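Local atomic coordinates of Thiol:disulfide interchange protein DsbL (PDB entry 3C7M), a protein that introduces disulfide bonds into other proteins in the periplasm, working with DsbI to form an essential disulfide in the arylsulfate sulfotransferase AssT. Residues G114-P117 with A118-I121. Residues are numbered along the deposited sequence; the frame is centred on the assembly and turned at random.
Sequences GKDP and AAFI
D116 and A119 meet at the start of helix 117-128, where the aspartate is the N-cap and its side chain closes over the first turn. From CB, which lies 4.2 Å from A119 CB, the chain runs to CG, anti to the backbone N (chi1 -162°), and this carries the carboxylate alongside the alanine methyl. CG and OD2 both reach A119 CB at 3.4 Å. OD1 accepts the capping bond from A119 N, 3.2 Å away and reasonably straight at 152°; the N-H comes from well above the carboxylate plane. A water donates to the same D116 OD1 and accepts from A118 N, at 3.0 Å on each side, and so extends the cap to a second amide. The main chain takes over from here. D116 O accepts from F120 N at 3.2 Å, and A119 N adds a weak bond to that oxygen. P117, in the first turn, has no N-H to offer, but its carbonyl O accepts from I121 N at 2.8 Å, while CB, CG1 and CD1 of I121 lie against that oxygen. F120 turns its ring from the helix into an aromatic cluster with Y64, Y100, W111 and Y27, and Y64 OH also bonds D116 N. The turn thus leads from the loop after helix 92-106 into helix 117-128, within the helical part of this DsbA-like thioredoxin fold. With OD1 serving one amide directly and another through water, the carboxylate sits at the N-terminal end of the helix, where the partial positive charge of the helix dipole would probably favour its ionised form.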
ATOM      1  N   GLY A 114     -10.452 -14.846  11.280  1.00 10.81           N
ATOM      2  CA  GLY A 114     -11.585 -14.074  10.801  1.00 10.29           C
ATOM      3  C   GLY A 114     -12.613 -13.779  11.873  1.00 10.41           C
ATOM      4  O   GLY A 114     -13.392 -12.830  11.737  1.00 10.71           O
ATOM      5  N   LYS A 115     -12.611 -14.569  12.951  1.00 10.06           N
ATOM      6  CA  LYS A 115     -13.661 -14.472  13.969  1.00 10.86           C
ATOM      7  C   LYS A 115     -13.414 -13.430  15.067  1.00 10.94           C
ATOM      8  O   LYS A 115     -14.253 -13.238  15.963  1.00 11.77           O
ATOM      9  CB  LYS A 115     -13.967 -15.858  14.557  1.00 10.34           C
ATOM     10  CG  LYS A 115     -14.601 -16.819  13.533  1.00 11.61           C
ATOM     11  CD  LYS A 115     -14.871 -18.187  14.126  1.00 11.69           C
ATOM     12  CE  LYS A 115     -15.690 -19.029  13.158  1.00 11.73           C
ATOM     13  NZ  LYS A 115     -16.095 -20.328  13.772  1.00 12.29           N
ATOM     14  N   ASP A 116     -12.283 -12.734  14.994  1.00 10.74           N
ATOM     15  CA  ASP A 116     -11.942 -11.744  16.017  1.00 10.89           C
ATOM     16  C   ASP A 116     -11.409 -10.455  15.388  1.00 10.61           C
ATOM     17  O   ASP A 116     -10.245 -10.089  15.599  1.00 10.33           O
ATOM     18  CB  ASP A 116     -10.931 -12.341  17.003  1.00 10.83           C
ATOM     19  CG  ASP A 116     -10.843 -11.565  18.317  1.00 11.95           C
ATOM     20  OD1 ASP A 116     -11.440 -10.472  18.444  1.00 12.87           O
ATOM     21  OD2 ASP A 116     -10.154 -12.058  19.233  1.00 12.47           O
ATOM     22  N   PRO A 117     -12.259  -9.747  14.618  1.00 10.46           N
ATOM     23  CA  PRO A 117     -11.793  -8.518  13.979  1.00 10.44           C
ATOM     24  C   PRO A 117     -11.372  -7.440  14.973  1.00 10.25           C
ATOM     25  O   PRO A 117     -10.504  -6.626  14.643  1.00 10.07           O
ATOM     26  CB  PRO A 117     -13.000  -8.062  13.155  1.00 10.64           C
ATOM     27  CG  PRO A 117     -14.182  -8.707  13.820  1.00 10.77           C
ATOM     28  CD  PRO A 117     -13.669 -10.036  14.293  1.00 10.67           C
ATOM     29  N   ALA A 118     -11.958  -7.430  16.174  1.00 10.46           N
ATOM     30  CA  ALA A 118     -11.533  -6.470  17.204  1.00 10.49           C
ATOM     31  C   ALA A 118     -10.061  -6.647  17.568  1.00 10.29           C
ATOM     32  O   ALA A 118      -9.336  -5.667  17.722  1.00 10.72           O
ATOM     33  CB  ALA A 118     -12.408  -6.572  18.452  1.00 10.86           C
ATOM     34  N   ALA A 119      -9.620  -7.899  17.706  1.00 10.00           N
ATOM     35  CA  ALA A 119      -8.217  -8.182  17.992  1.00  9.81           C
ATOM     36  C   ALA A 119      -7.333  -7.777  16.826  1.00  9.63           C
ATOM     37  O   ALA A 119      -6.254  -7.217  17.031  1.00  9.93           O
ATOM     38  CB  ALA A 119      -8.019  -9.637  18.311  1.00 10.27           C
ATOM     39  N   PHE A 120      -7.780  -8.046  15.601  1.00  8.97           N
ATOM     40  CA  PHE A 120      -6.991  -7.637  14.443  1.00  8.65           C
ATOM     41  C   PHE A 120      -6.836  -6.117  14.407  1.00  8.68           C
ATOM     42  O   PHE A 120      -5.732  -5.590  14.256  1.00  8.76           O
ATOM     43  CB  PHE A 120      -7.602  -8.125  13.127  1.00  8.86           C
ATOM     44  CG  PHE A 120      -6.821  -7.698  11.920  1.00  8.35           C
ATOM     45  CD1 PHE A 120      -5.759  -8.476  11.459  1.00  7.75           C
ATOM     46  CD2 PHE A 120      -7.122  -6.508  11.257  1.00  8.75           C
ATOM     47  CE1 PHE A 120      -5.006  -8.096  10.356  1.00  9.29           C
ATOM     48  CE2 PHE A 120      -6.368  -6.111  10.142  1.00  8.64           C
ATOM     49  CZ  PHE A 120      -5.316  -6.910   9.686  1.00  8.76           C
ATOM     50  N   ILE A 121      -7.946  -5.414  14.556  1.00  8.43           N
ATOM     51  CA  ILE A 121      -7.915  -3.953  14.531  1.00  9.11           C
ATOM     52  C   ILE A 121      -6.997  -3.414  15.644  1.00  9.46           C
ATOM     53  O   ILE A 121      -6.204  -2.492  15.409  1.00  9.56           O
ATOM     54  CB  ILE A 121      -9.342  -3.380  14.603  1.00  9.10           C
ATOM     55  CG1 ILE A 121     -10.061  -3.608  13.265  1.00 10.25           C
ATOM     56  CG2 ILE A 121      -9.320  -1.893  14.944  1.00  9.67           C
ATOM     57  CD1 ILE A 121     -11.580  -3.498  13.355  1.00 12.30           C
TER
HETATM   58  O   HOH W   1     -14.007  -9.262  17.469  1.00 17.17           O